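Long-range contact in amine Dehydrogenase (Pseudomonas putida, PDB 1JMX), which probably transfers electrons through two bound c-type hemes, as the heme-carrying alpha subunit of a quinohemoprotein amine dehydrogenase: residues Y236-R250 with F253-A267. Residues are numbered along the deposited sequence; the frame is centred on the assembly and turned at random.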
ATOM      1  N   TYR A 236       8.775 -29.504  -2.505  1.00 16.35           N
ATOM      2  CA  TYR A 236       9.917 -28.674  -2.119  1.00 15.35           C
ATOM      3  C   TYR A 236       9.565 -27.475  -1.247  1.00 15.47           C
ATOM      4  O   TYR A 236      10.405 -27.013  -0.482  1.00 15.34           O
ATOM      5  CB  TYR A 236      10.714 -28.214  -3.349  1.00 15.29           C
ATOM      6  CG  TYR A 236      10.097 -27.073  -4.139  1.00 16.38           C
ATOM      7  CD1 TYR A 236      10.634 -25.787  -4.077  1.00 15.27           C
ATOM      8  CD2 TYR A 236       8.986 -27.284  -4.954  1.00 16.37           C
ATOM      9  CE1 TYR A 236      10.085 -24.741  -4.808  1.00 17.31           C
ATOM     10  CE2 TYR A 236       8.426 -26.248  -5.689  1.00 17.21           C
ATOM     11  CZ  TYR A 236       8.981 -24.982  -5.616  1.00 17.08           C
ATOM     12  OH  TYR A 236       8.452 -23.968  -6.370  1.00 17.25           O
ATOM     13  N   GLU A 237       8.328 -26.983  -1.348  1.00 14.53           N
ATOM     14  CA  GLU A 237       7.887 -25.829  -0.560  1.00 12.99           C
ATOM     15  C   GLU A 237       7.602 -26.153   0.901  1.00 13.55           C
ATOM     16  O   GLU A 237       6.487 -26.509   1.284  1.00 12.80           O
ATOM     17  CB  GLU A 237       6.681 -25.147  -1.208  1.00 11.87           C
ATOM     18  CG  GLU A 237       6.999 -24.391  -2.497  1.00 12.37           C
ATOM     19  CD  GLU A 237       7.780 -23.091  -2.279  1.00 13.93           C
ATOM     20  OE1 GLU A 237       8.257 -22.818  -1.156  1.00 14.94           O
ATOM     21  OE2 GLU A 237       7.918 -22.326  -3.255  1.00 14.42           O
ATOM     22  N   TRP A 238       8.635 -25.976   1.714  1.00 14.05           N
ATOM     23  CA  TRP A 238       8.591 -26.240   3.140  1.00 12.66           C
ATOM     24  C   TRP A 238       8.015 -25.077   3.940  1.00 13.12           C
ATOM     25  O   TRP A 238       8.513 -23.955   3.873  1.00 13.82           O
ATOM     26  CB  TRP A 238      10.007 -26.560   3.617  1.00 13.74           C
ATOM     27  CG  TRP A 238      10.173 -26.704   5.094  1.00 13.17           C
ATOM     28  CD1 TRP A 238      10.321 -25.697   6.008  1.00 12.49           C
ATOM     29  CD2 TRP A 238      10.286 -27.930   5.824  1.00 14.47           C
ATOM     30  NE1 TRP A 238      10.527 -26.221   7.260  1.00 14.92           N
ATOM     31  CE2 TRP A 238      10.512 -27.589   7.179  1.00 15.68           C
ATOM     32  CE3 TRP A 238      10.222 -29.284   5.467  1.00 13.16           C
ATOM     33  CZ2 TRP A 238      10.677 -28.560   8.179  1.00 15.46           C
ATOM     34  CZ3 TRP A 238      10.385 -30.244   6.457  1.00 14.37           C
ATOM     35  CH2 TRP A 238      10.609 -29.876   7.798  1.00 13.71           C
ATOM     36  N   ARG A 239       6.968 -25.363   4.709  1.00 11.87           N
ATOM     37  CA  ARG A 239       6.326 -24.366   5.552  1.00 12.69           C
ATOM     38  C   ARG A 239       6.272 -24.917   6.961  1.00 13.84           C
ATOM     39  O   ARG A 239       5.639 -25.933   7.209  1.00 16.06           O
ATOM     40  CB  ARG A 239       4.910 -24.058   5.057  1.00 11.36           C
ATOM     41  CG  ARG A 239       4.872 -23.392   3.708  1.00 10.15           C
ATOM     42  CD  ARG A 239       5.552 -22.036   3.739  1.00  8.09           C
ATOM     43  NE  ARG A 239       5.533 -21.417   2.421  1.00  9.83           N
ATOM     44  CZ  ARG A 239       6.334 -21.772   1.426  1.00  8.79           C
ATOM     45  NH1 ARG A 239       7.229 -22.731   1.598  1.00 10.55           N
ATOM     46  NH2 ARG A 239       6.209 -21.202   0.243  1.00  8.78           N
ATOM     47  N   GLY A 240       6.921 -24.241   7.895  1.00 14.80           N
ATOM     48  CA  GLY A 240       6.917 -24.734   9.252  1.00 16.63           C
ATOM     49  C   GLY A 240       6.698 -23.689  10.313  1.00 18.53           C
ATOM     50  O   GLY A 240       6.718 -22.490  10.047  1.00 16.89           O
ATOM     51  N   ASN A 241       6.421 -24.165  11.521  1.00 20.30           N
ATOM     52  CA  ASN A 241       6.217 -23.290  12.656  1.00 24.06           C
ATOM     53  C   ASN A 241       6.949 -23.922  13.822  1.00 23.98           C
ATOM     54  O   ASN A 241       6.657 -25.054  14.216  1.00 25.34           O
ATOM     55  CB  ASN A 241       4.734 -23.130  12.987  1.00 25.79           C
ATOM     56  CG  ASN A 241       4.501 -22.064  14.037  1.00 30.46           C
ATOM     57  OD1 ASN A 241       4.528 -22.332  15.249  1.00 32.54           O
ATOM     58  ND2 ASN A 241       4.322 -20.834  13.580  1.00 31.52           N
ATOM     59  N   VAL A 242       7.914 -23.189  14.358  1.00 24.02           N
ATOM     60  CA  VAL A 242       8.713 -23.674  15.462  1.00 25.00           C
ATOM     61  C   VAL A 242       8.739 -22.680  16.604  1.00 25.93           C
ATOM     62  O   VAL A 242       9.204 -21.548  16.457  1.00 26.84           O
ATOM     63  CB  VAL A 242      10.157 -23.969  15.011  1.00 24.37           C
ATOM     64  CG1 VAL A 242      10.986 -24.447  16.184  1.00 24.52           C
ATOM     65  CG2 VAL A 242      10.153 -25.020  13.904  1.00 25.60           C
ATOM     66  N   LYS A 243       8.220 -23.126  17.740  1.00 26.26           N
ATOM     67  CA  LYS A 243       8.168 -22.331  18.952  1.00 28.31           C
ATOM     68  C   LYS A 243       9.555 -22.334  19.605  1.00 29.44           C
ATOM     69  O   LYS A 243       9.938 -23.312  20.267  1.00 29.80           O
ATOM     70  CB  LYS A 243       7.136 -22.945  19.903  1.00 28.90           C
ATOM     71  CG  LYS A 243       6.953 -22.209  21.213  1.00 31.35           C
ATOM     72  CD  LYS A 243       6.097 -20.981  21.032  1.00 34.25           C
ATOM     73  CE  LYS A 243       5.940 -20.216  22.336  1.00 36.10           C
ATOM     74  NZ  LYS A 243       5.288 -18.886  22.093  1.00 37.82           N
ATOM     75  N   VAL A 244      10.330 -21.276  19.347  1.00 29.84           N
ATOM     76  CA  VAL A 244      11.672 -21.128  19.918  1.00 29.94           C
ATOM     77  C   VAL A 244      11.594 -20.109  21.050  1.00 31.40           C
ATOM     78  O   VAL A 244      11.512 -18.895  20.818  1.00 31.92           O
ATOM     79  CB  VAL A 244      12.710 -20.659  18.869  1.00 28.82           C
ATOM     80  CG1 VAL A 244      14.091 -20.533  19.519  1.00 28.63           C
ATOM     81  CG2 VAL A 244      12.767 -21.634  17.705  1.00 26.57           C
ATOM     82  N   GLY A 245      11.613 -20.617  22.277  1.00 32.86           N
ATOM     83  CA  GLY A 245      11.510 -19.754  23.438  1.00 35.60           C
ATOM     84  C   GLY A 245      10.073 -19.302  23.628  1.00 37.11           C
ATOM     85  O   GLY A 245       9.160 -20.128  23.758  1.00 37.74           O
ATOM     86  N   ASP A 246       9.865 -17.989  23.588  1.00 38.64           N
ATOM     87  CA  ASP A 246       8.539 -17.398  23.765  1.00 40.00           C
ATOM     88  C   ASP A 246       7.938 -16.941  22.434  1.00 38.38           C
ATOM     89  O   ASP A 246       6.853 -16.348  22.405  1.00 38.94           O
ATOM     90  CB  ASP A 246       8.625 -16.192  24.713  1.00 44.25           C
ATOM     91  CG  ASP A 246       9.173 -16.561  26.091  1.00 47.94           C
ATOM     92  OD1 ASP A 246       8.359 -16.751  27.027  1.00 49.69           O
ATOM     93  OD2 ASP A 246      10.415 -16.661  26.238  1.00 50.11           O
ATOM     94  N   ALA A 247       8.615 -17.251  21.333  1.00 36.04           N
ATOM     95  CA  ALA A 247       8.128 -16.828  20.028  1.00 32.97           C
ATOM     96  C   ALA A 247       7.920 -17.959  19.038  1.00 30.60           C
ATOM     97  O   ALA A 247       8.689 -18.922  18.993  1.00 29.73           O
ATOM     98  CB  ALA A 247       9.082 -15.789  19.433  1.00 32.96           C
ATOM     99  N   ASN A 248       6.840 -17.853  18.272  1.00 28.15           N
ATOM    100  CA  ASN A 248       6.560 -18.824  17.234  1.00 26.77           C
ATOM    101  C   ASN A 248       7.233 -18.289  15.992  1.00 24.40           C
ATOM    102  O   ASN A 248       7.036 -17.131  15.627  1.00 23.73           O
ATOM    103  CB  ASN A 248       5.059 -18.949  16.984  1.00 29.42           C
ATOM    104  CG  ASN A 248       4.415 -19.990  17.870  1.00 32.59           C
ATOM    105  OD1 ASN A 248       4.319 -21.171  17.501  1.00 34.12           O
ATOM    106  ND2 ASN A 248       3.990 -19.570  19.060  1.00 33.56           N
ATOM    107  N   LEU A 249       8.066 -19.113  15.372  1.00 22.37           N
ATOM    108  CA  LEU A 249       8.760 -18.706  14.168  1.00 20.29           C
ATOM    109  C   LEU A 249       8.280 -19.517  12.973  1.00 19.50           C
ATOM    110  O   LEU A 249       8.162 -20.734  13.054  1.00 20.48           O
ATOM    111  CB  LEU A 249      10.267 -18.896  14.323  1.00 20.55           C
ATOM    112  CG  LEU A 249      10.984 -18.259  15.518  1.00 20.06           C
ATOM    113  CD1 LEU A 249      12.477 -18.290  15.262  1.00 20.33           C
ATOM    114  CD2 LEU A 249      10.536 -16.831  15.729  1.00 20.50           C
ATOM    115  N   ARG A 250       7.934 -18.820  11.898  1.00 18.26           N
ATOM    116  CA  ARG A 250       7.510 -19.450  10.659  1.00 18.24           C
ATOM    117  C   ARG A 250       8.777 -19.762   9.857  1.00 17.30           C
ATOM    118  O   ARG A 250       9.747 -19.008   9.890  1.00 16.26           O
ATOM    119  CB  ARG A 250       6.644 -18.484   9.851  1.00 21.61           C
ATOM    120  CG  ARG A 250       5.152 -18.771   9.843  1.00 29.08           C
ATOM    121  CD  ARG A 250       4.518 -18.714  11.236  1.00 35.20           C
ATOM    122  NE  ARG A 250       3.050 -18.639  11.163  1.00 39.92           N
ATOM    123  CZ  ARG A 250       2.218 -18.729  12.205  1.00 42.44           C
ATOM    124  NH1 ARG A 250       2.687 -18.911  13.441  1.00 42.49           N
ATOM    125  NH2 ARG A 250       0.905 -18.577  12.019  1.00 43.54           N
ATOM    126  N   PHE A 253      11.075 -22.281   3.639  1.00 11.70           N
ATOM    127  CA  PHE A 253      12.268 -22.774   2.965  1.00 12.00           C
ATOM    128  C   PHE A 253      11.903 -23.489   1.683  1.00 12.83           C
ATOM    129  O   PHE A 253      10.744 -23.837   1.448  1.00 14.84           O
ATOM    130  CB  PHE A 253      13.035 -23.785   3.838  1.00 10.09           C
ATOM    131  CG  PHE A 253      13.324 -23.319   5.238  1.00 10.48           C
ATOM    132  CD1 PHE A 253      13.585 -21.985   5.516  1.00 10.53           C
ATOM    133  CD2 PHE A 253      13.326 -24.232   6.288  1.00 10.44           C
ATOM    134  CE1 PHE A 253      13.839 -21.564   6.818  1.00 10.04           C
ATOM    135  CE2 PHE A 253      13.581 -23.819   7.592  1.00 10.52           C
ATOM    136  CZ  PHE A 253      13.837 -22.479   7.854  1.00 10.87           C
ATOM    137  N   ALA A 254      12.919 -23.681   0.855  1.00 12.79           N
ATOM    138  CA  ALA A 254      12.800 -24.409  -0.386  1.00 12.86           C
ATOM    139  C   ALA A 254      13.736 -25.565  -0.092  1.00 14.45           C
ATOM    140  O   ALA A 254      14.909 -25.355   0.194  1.00 14.42           O
ATOM    141  CB  ALA A 254      13.313 -23.594  -1.540  1.00 12.60           C
ATOM    142  N   ALA A 255      13.170 -26.765  -0.022  1.00 16.48           N
ATOM    143  CA  ALA A 255      13.918 -27.984   0.255  1.00 17.84           C
ATOM    144  C   ALA A 255      14.225 -28.691  -1.052  1.00 19.95           C
ATOM    145  O   ALA A 255      13.359 -29.343  -1.639  1.00 21.23           O
ATOM    146  CB  ALA A 255      13.111 -28.890   1.177  1.00 18.76           C
ATOM    147  N   LEU A 256      15.464 -28.557  -1.504  1.00 21.51           N
ATOM    148  CA  LEU A 256      15.900 -29.162  -2.755  1.00 22.94           C
ATOM    149  C   LEU A 256      17.292 -29.791  -2.650  1.00 24.80           C
ATOM    150  O   LEU A 256      18.207 -29.182  -2.094  1.00 24.88           O
ATOM    151  CB  LEU A 256      15.929 -28.093  -3.851  1.00 23.05           C
ATOM    152  CG  LEU A 256      14.617 -27.389  -4.205  1.00 24.69           C
ATOM    153  CD1 LEU A 256      14.915 -26.144  -5.035  1.00 24.44           C
ATOM    154  CD2 LEU A 256      13.685 -28.359  -4.941  1.00 24.15           C
ATOM    155  N   ASP A 257      17.439 -31.012  -3.171  1.00 26.44           N
ATOM    156  CA  ASP A 257      18.734 -31.703  -3.186  1.00 28.41           C
ATOM    157  C   ASP A 257      19.352 -31.852  -1.773  1.00 27.01           C
ATOM    158  O   ASP A 257      20.556 -31.670  -1.583  1.00 27.51           O
ATOM    159  CB  ASP A 257      19.652 -30.937  -4.173  1.00 33.31           C
ATOM    160  CG  ASP A 257      21.105 -31.404  -4.154  1.00 37.97           C
ATOM    161  OD1 ASP A 257      21.407 -32.489  -4.708  1.00 40.07           O
ATOM    162  OD2 ASP A 257      21.953 -30.656  -3.602  1.00 41.15           O
ATOM    163  N   GLY A 258      18.517 -32.192  -0.789  1.00 26.18           N
ATOM    164  CA  GLY A 258      18.991 -32.349   0.584  1.00 25.16           C
ATOM    165  C   GLY A 258      19.591 -31.082   1.179  1.00 24.83           C
ATOM    166  O   GLY A 258      20.499 -31.123   2.014  1.00 24.78           O
ATOM    167  N   GLU A 259      19.042 -29.950   0.766  1.00 23.55           N
ATOM    168  CA  GLU A 259      19.501 -28.653   1.203  1.00 21.79           C
ATOM    169  C   GLU A 259      18.263 -27.788   1.375  1.00 19.78           C
ATOM    170  O   GLU A 259      17.345 -27.841   0.563  1.00 18.53           O
ATOM    171  CB  GLU A 259      20.403 -28.072   0.119  1.00 24.15           C
ATOM    172  CG  GLU A 259      21.364 -26.993   0.582  1.00 30.88           C
ATOM    173  CD  GLU A 259      22.168 -26.396  -0.567  1.00 33.70           C
ATOM    174  OE1 GLU A 259      22.639 -25.244  -0.427  1.00 35.91           O
ATOM    175  OE2 GLU A 259      22.319 -27.065  -1.614  1.00 36.12           O
ATOM    176  N   MET A 260      18.213 -27.044   2.471  1.00 18.71           N
ATOM    177  CA  MET A 260      17.091 -26.163   2.741  1.00 18.25           C
ATOM    178  C   MET A 260      17.533 -24.721   2.780  1.00 19.15           C
ATOM    179  O   MET A 260      18.429 -24.358   3.538  1.00 20.57           O
ATOM    180  CB  MET A 260      16.424 -26.517   4.062  1.00 17.76           C
ATOM    181  CG  MET A 260      15.481 -27.680   3.950  1.00 18.13           C
ATOM    182  SD  MET A 260      14.640 -27.964   5.481  1.00 21.27           S
ATOM    183  CE  MET A 260      14.329 -29.765   5.362  1.00 20.58           C
ATOM    184  N   LYS A 261      16.919 -23.899   1.945  1.00 17.67           N
ATOM    185  CA  LYS A 261      17.264 -22.497   1.915  1.00 17.32           C
ATOM    186  C   LYS A 261      16.019 -21.664   2.067  1.00 15.51           C
ATOM    187  O   LYS A 261      14.990 -21.963   1.474  1.00 14.93           O
ATOM    188  CB  LYS A 261      18.008 -22.158   0.635  1.00 18.43           C
ATOM    189  CG  LYS A 261      19.462 -22.560   0.691  1.00 24.95           C
ATOM    190  CD  LYS A 261      19.904 -23.291  -0.568  1.00 28.88           C
ATOM    191  CE  LYS A 261      19.306 -24.690  -0.628  1.00 31.88           C
ATOM    192  NZ  LYS A 261      19.601 -25.394  -1.918  1.00 32.65           N
ATOM    193  N   GLY A 262      16.109 -20.644   2.909  1.00 14.33           N
ATOM    194  CA  GLY A 262      14.973 -19.782   3.131  1.00 12.78           C
ATOM    195  C   GLY A 262      15.153 -18.796   4.262  1.00 13.04           C
ATOM    196  O   GLY A 262      16.259 -18.319   4.535  1.00 11.58           O
ATOM    197  N   ARG A 263      14.051 -18.526   4.948  1.00 11.41           N
ATOM    198  CA  ARG A 263      14.046 -17.572   6.035  1.00 11.24           C
ATOM    199  C   ARG A 263      13.133 -18.032   7.154  1.00 12.52           C
ATOM    200  O   ARG A 263      12.105 -18.659   6.917  1.00 12.73           O
ATOM    201  CB  ARG A 263      13.592 -16.214   5.497  1.00 10.88           C
ATOM    202  CG  ARG A 263      13.632 -15.069   6.481  1.00  9.90           C
ATOM    203  CD  ARG A 263      13.382 -13.761   5.763  1.00 11.25           C
ATOM    204  NE  ARG A 263      13.557 -12.620   6.646  1.00 10.58           N
ATOM    205  CZ  ARG A 263      12.561 -11.953   7.209  1.00 12.17           C
ATOM    206  NH1 ARG A 263      11.302 -12.302   6.977  1.00 12.85           N
ATOM    207  NH2 ARG A 263      12.829 -10.971   8.048  1.00 12.27           N
ATOM    208  N   MET A 264      13.546 -17.749   8.381  1.00 13.10           N
ATOM    209  CA  MET A 264      12.778 -18.101   9.556  1.00 15.14           C
ATOM    210  C   MET A 264      12.498 -16.790  10.268  1.00 15.86           C
ATOM    211  O   MET A 264      13.425 -16.077  10.630  1.00 18.03           O
ATOM    212  CB  MET A 264      13.594 -19.020  10.452  1.00 17.25           C
ATOM    213  CG  MET A 264      12.825 -20.194  10.983  1.00 18.72           C
ATOM    214  SD  MET A 264      13.896 -21.245  11.956  1.00 19.47           S
ATOM    215  CE  MET A 264      12.918 -21.436  13.417  1.00 18.80           C
ATOM    216  N   PHE A 265      11.224 -16.464  10.458  1.00 16.93           N
ATOM    217  CA  PHE A 265      10.862 -15.202  11.096  1.00 16.44           C
ATOM    218  C   PHE A 265       9.743 -15.329  12.113  1.00 16.90           C
ATOM    219  O   PHE A 265       9.036 -16.327  12.157  1.00 16.97           O
ATOM    220  CB  PHE A 265      10.461 -14.184  10.023  1.00 14.96           C
ATOM    221  CG  PHE A 265       9.360 -14.659   9.118  1.00 13.89           C
ATOM    222  CD1 PHE A 265       8.027 -14.362   9.402  1.00 14.15           C
ATOM    223  CD2 PHE A 265       9.650 -15.418   7.992  1.00 12.64           C
ATOM    224  CE1 PHE A 265       7.002 -14.816   8.579  1.00 13.68           C
ATOM    225  CE2 PHE A 265       8.632 -15.879   7.160  1.00 13.89           C
ATOM    226  CZ  PHE A 265       7.303 -15.577   7.454  1.00 12.45           C
ATOM    227  N   GLU A 266       9.583 -14.304  12.938  1.00 17.84           N
ATOM    228  CA  GLU A 266       8.519 -14.306  13.917  1.00 18.17           C
ATOM    229  C   GLU A 266       7.188 -14.219  13.196  1.00 19.70           C
ATOM    230  O   GLU A 266       6.954 -13.307  12.401  1.00 17.46           O
ATOM    231  CB  GLU A 266       8.666 -13.133  14.857  1.00 20.53           C
ATOM    232  CG  GLU A 266       9.701 -13.334  15.914  1.00 21.33           C
ATOM    233  CD  GLU A 266       9.553 -12.330  17.011  1.00 23.96           C
ATOM    234  OE1 GLU A 266      10.504 -11.557  17.223  1.00 27.21           O
ATOM    235  OE2 GLU A 266       8.480 -12.301  17.655  1.00 25.81           O
ATOM    236  N   ALA A 267       6.326 -15.190  13.477  1.00 21.01           N
ATOM    237  CA  ALA A 267       4.998 -15.285  12.876  1.00 21.44           C
ATOM    238  C   ALA A 267       4.238 -13.970  12.940  1.00 21.57           C
ATOM    239  O   ALA A 267       3.468 -13.639  12.044  1.00 21.94           O
ATOM    240  CB  ALA A 267       4.211 -16.355  13.584  1.00 20.48           C
TER
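Trp238 and Phe253 form a hydrogen-bonded antiparallel pair, Trp238 N giving to Phe253 O at 3.0 Å and Phe253 N returning to Trp238 O. Beyond it, Ala255 N gives to Tyr236 O. Strand 247-256 also pairs with strand 259-266, where Arg250 and Phe265 exchange two backbone bonds and Ala267 N reaches Asn248 O.

On the face that carries Trp238, Phe253 and Met260, aromatic and sulfur side chains pack together. The Trp238 and Phe253 rings are nearly parallel (9°) but slid apart, with Trp238 CD1 3.4 Å from Phe253 CD2. The broad indole offers two rings to Met260, whose pliable chain lays its sulfur over the five-membered one, a Met-aromatic contact, and CE over the six-membered one. Met264 bends at chi3 (130°) to bring CE within 3.7 Å of Leu249 CD1. On the opposite face, Arg250 sets its aliphatic CB over the Phe265 ring, a CH-pi contact 4.1 Å from the centroid.

Glu237 and Arg239 add salt bridges to the backbone pairing. Arg239 aims NH1 and NH2 end-on at one oxygen, Glu237 OE1, at 2.9 and 3.0 Å, both from the same face of the carboxylate. With two oxygens, Glu237 can serve two arginines: OE2 forms a salt bridge with Arg79, while Glu35 forms one with Arg239 NH2. Were Glu237 replaced by an alanine, Arg79 would probably be left without this carboxylate, and Arg239, still held at NH2 by Glu35, would be freer to turn.

Three successive strands of a closed antiparallel barrel thus combine backbone pairing with an apolar lining, while a buried carboxylate, its charge probably balanced by two arginines, ties the barrel wall to the heme-binding region.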